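Local coordinates for protein uncharacterized ACR, COG1565 superfamily (Burkholderia thailandensis, PDB 4F3N) that is of unknown function but has a methyltransferase fold and probably acts as an S-adenosylmethionine-dependent methyltransferase, perhaps on protein arginines, at residues A258-G263 and T272-A277. Residues are numbered along the deposited sequence; the frame is centred on the assembly and turned at random.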
ATOM      1  N   ALA A 258      16.340  15.251 -12.461  1.00 45.14           N
ATOM      2  CA  ALA A 258      17.575  14.814 -11.799  1.00 43.99           C
ATOM      3  C   ALA A 258      17.869  15.642 -10.532  1.00 43.97           C
ATOM      4  O   ALA A 258      18.498  15.137  -9.589  1.00 43.39           O
ATOM      5  CB  ALA A 258      18.751  14.877 -12.767  1.00 44.15           C
ATOM      6  N   ALA A 259      17.408  16.894 -10.492  1.00 44.65           N
ATOM      7  CA  ALA A 259      17.715  17.784  -9.362  1.00 44.85           C
ATOM      8  C   ALA A 259      17.189  17.207  -8.054  1.00 44.21           C
ATOM      9  O   ALA A 259      17.912  17.186  -7.045  1.00 45.17           O
ATOM     10  CB  ALA A 259      17.156  19.191  -9.586  1.00 46.84           C
ATOM     11  N   ARG A 260      15.946  16.718  -8.074  1.00 41.75           N
ATOM     12  CA  ARG A 260      15.352  16.131  -6.871  1.00 39.75           C
ATOM     13  C   ARG A 260      16.164  14.951  -6.321  1.00 36.74           C
ATOM     14  O   ARG A 260      16.021  14.610  -5.159  1.00 36.38           O
ATOM     15  CB  ARG A 260      13.882  15.727  -7.084  1.00 40.65           C
ATOM     16  CG  ARG A 260      13.644  14.728  -8.206  1.00 44.04           C
ATOM     17  CD  ARG A 260      12.267  14.055  -8.152  1.00 45.15           C
ATOM     18  NE  ARG A 260      12.199  12.912  -9.088  1.00 46.34           N
ATOM     19  CZ  ARG A 260      11.078  12.353  -9.547  1.00 48.93           C
ATOM     20  NH1 ARG A 260       9.895  12.825  -9.171  1.00 47.77           N
ATOM     21  NH2 ARG A 260      11.138  11.314 -10.396  1.00 47.76           N
ATOM     22  N   LEU A 261      17.010  14.331  -7.145  1.00 33.58           N
ATOM     23  CA  LEU A 261      17.806  13.189  -6.694  1.00 32.65           C
ATOM     24  C   LEU A 261      19.161  13.571  -6.083  1.00 34.33           C
ATOM     25  O   LEU A 261      19.822  12.731  -5.454  1.00 32.87           O
ATOM     26  CB  LEU A 261      17.994  12.209  -7.855  1.00 31.12           C
ATOM     27  CG  LEU A 261      16.679  11.669  -8.425  1.00 30.75           C
ATOM     28  CD1 LEU A 261      16.949  10.787  -9.621  1.00 28.49           C
ATOM     29  CD2 LEU A 261      15.890  10.905  -7.372  1.00 30.44           C
ATOM     30  N   ALA A 262      19.562  14.836  -6.250  1.00 36.95           N
ATOM     31  CA  ALA A 262      20.883  15.315  -5.797  1.00 39.59           C
ATOM     32  C   ALA A 262      21.140  15.052  -4.318  1.00 40.54           C
ATOM     33  O   ALA A 262      22.275  14.782  -3.936  1.00 44.25           O
ATOM     34  CB  ALA A 262      21.034  16.801  -6.098  1.00 38.88           C
ATOM     35  N   GLY A 263      20.092  15.116  -3.498  1.00 40.02           N
ATOM     36  CA  GLY A 263      20.203  14.928  -2.054  1.00 39.75           C
ATOM     37  C   GLY A 263      20.586  13.528  -1.593  1.00 40.36           C
ATOM     38  O   GLY A 263      20.976  13.339  -0.432  1.00 40.91           O
ATOM     39  N   THR A 272      17.343   2.790  -7.359  1.00 12.48           N
ATOM     40  CA  THR A 272      16.277   2.951  -6.382  1.00 12.31           C
ATOM     41  C   THR A 272      14.992   3.407  -7.068  1.00 12.02           C
ATOM     42  O   THR A 272      14.930   3.552  -8.302  1.00 11.28           O
ATOM     43  CB  THR A 272      16.709   3.907  -5.243  1.00 13.01           C
ATOM     44  OG1 THR A 272      15.816   3.747  -4.134  1.00 12.61           O
ATOM     45  CG2 THR A 272      16.771   5.408  -5.746  1.00 12.76           C
ATOM     46  N   GLU A 273      13.956   3.627  -6.273  1.00 11.82           N
ATOM     47  CA  GLU A 273      12.625   3.923  -6.793  1.00 11.93           C
ATOM     48  C   GLU A 273      12.242   5.320  -6.423  1.00 11.78           C
ATOM     49  O   GLU A 273      12.612   5.794  -5.337  1.00 12.85           O
ATOM     50  CB  GLU A 273      11.570   3.010  -6.152  1.00 11.57           C
ATOM     51  CG  GLU A 273      11.782   1.537  -6.323  1.00 11.96           C
ATOM     52  CD  GLU A 273      12.821   0.990  -5.370  1.00 13.06           C
ATOM     53  OE1 GLU A 273      12.923   1.528  -4.240  1.00 13.28           O
ATOM     54  OE2 GLU A 273      13.540   0.038  -5.743  1.00 13.89           O
ATOM     55  N   THR A 274      11.513   5.980  -7.329  1.00 11.33           N
ATOM     56  CA  THR A 274      10.705   7.128  -7.005  1.00 11.20           C
ATOM     57  C   THR A 274       9.195   6.767  -7.036  1.00 10.63           C
ATOM     58  O   THR A 274       8.769   5.809  -7.703  1.00 10.02           O
ATOM     59  CB  THR A 274      11.007   8.350  -7.897  1.00 11.35           C
ATOM     60  OG1 THR A 274      10.632   8.071  -9.245  1.00 10.45           O
ATOM     61  CG2 THR A 274      12.515   8.683  -7.856  1.00 11.52           C
ATOM     62  N   HIS A 275       8.420   7.554  -6.289  1.00 11.41           N
ATOM     63  CA  HIS A 275       7.016   7.259  -5.956  1.00 11.24           C
ATOM     64  C   HIS A 275       6.045   8.326  -6.365  1.00 11.51           C
ATOM     65  O   HIS A 275       5.144   8.691  -5.592  1.00 10.95           O
ATOM     66  CB  HIS A 275       6.883   6.983  -4.455  1.00 12.70           C
ATOM     67  CG  HIS A 275       7.902   6.015  -3.951  1.00 12.95           C
ATOM     68  ND1 HIS A 275       9.111   6.415  -3.562  1.00 14.19           N
ATOM     69  CD2 HIS A 275       7.839   4.667  -3.745  1.00 14.28           C
ATOM     70  CE1 HIS A 275       9.811   5.355  -3.168  1.00 14.56           C
ATOM     71  NE2 HIS A 275       9.036   4.281  -3.288  1.00 14.63           N
ATOM     72  N   ASP A 276       6.206   8.859  -7.583  1.00 11.35           N
ATOM     73  CA  ASP A 276       5.324   9.942  -8.073  1.00 11.58           C
ATOM     74  C   ASP A 276       3.839   9.544  -7.989  1.00  9.85           C
ATOM     75  O   ASP A 276       3.002  10.388  -7.619  1.00  9.40           O
ATOM     76  CB  ASP A 276       5.658  10.387  -9.505  1.00 13.46           C
ATOM     77  CG  ASP A 276       7.020  11.069  -9.622  1.00 15.75           C
ATOM     78  OD1 ASP A 276       7.404  11.825  -8.738  1.00 19.64           O
ATOM     79  OD2 ASP A 276       7.701  10.873 -10.627  1.00 17.95           O
ATOM     80  N   ALA A 277       3.503   8.291  -8.315  1.00  9.25           N
ATOM     81  CA  ALA A 277       2.094   7.893  -8.373  1.00  8.64           C
ATOM     82  C   ALA A 277       1.485   7.879  -6.985  1.00  8.44           C
ATOM     83  O   ALA A 277       0.353   8.306  -6.789  1.00  8.11           O
ATOM     84  CB  ALA A 277       1.908   6.539  -9.042  1.00  8.13           C
TER
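The nearest CA atoms, of Leu261 and Thr274, are 9.3 Å apart, so segment 258-263 and the 272-277 strand-to-helix junction meet through side chains alone. A type I beta turn from Ala259 to Ala262 carries Arg260 and Leu261 at its two central positions, and both send their side chains toward the junction. Arg260 makes the main link. Its CG lies between the backbone N and the carbonyl carbon (chi1 58°), and from there the chain runs out extended, carrying the guanidinium across to Asp276, which reaches back from the opposite direction. Arg260 NH1 donates to Asp276 OD1 at 2.7 Å, a salt bridge that uses the syn lone pair of OD1 but is bent (N-H...O 135°). Asp276 OD2 lies in the guanidinium plane at its edge and receives two weak bonds, from Arg260 NH1 at 3.3 Å and from Arg260 NH2 at 3.5 Å. The two planar groups are turned 33° apart; OD1, the short partner, is tilted out of the guanidinium plane. Thr274 crosses the arginine at about a right angle and sets its CB over one guanidinium face, 3.9 Å from Arg260 NH2; its hydroxyl is near NH2 but poorly angled for a hydrogen bond. Beside the ion pair, Leu261 CD2 meets Thr274 CG2 at 4.1 Å, a small buried apolar touch. Asp276 opens helix 276-288 directly after the N-cap residue His275, and the ion pair thus ties the start of that helix to the turn following helix 256-259. Strand 271-274 pairs antiparallel with strand 223-228, Thr274 bonding to Arg223 through the backbone, while Leu261 packs on Phe252 and on Val225 of strand 223-228, setting the turn against this antiparallel sheet.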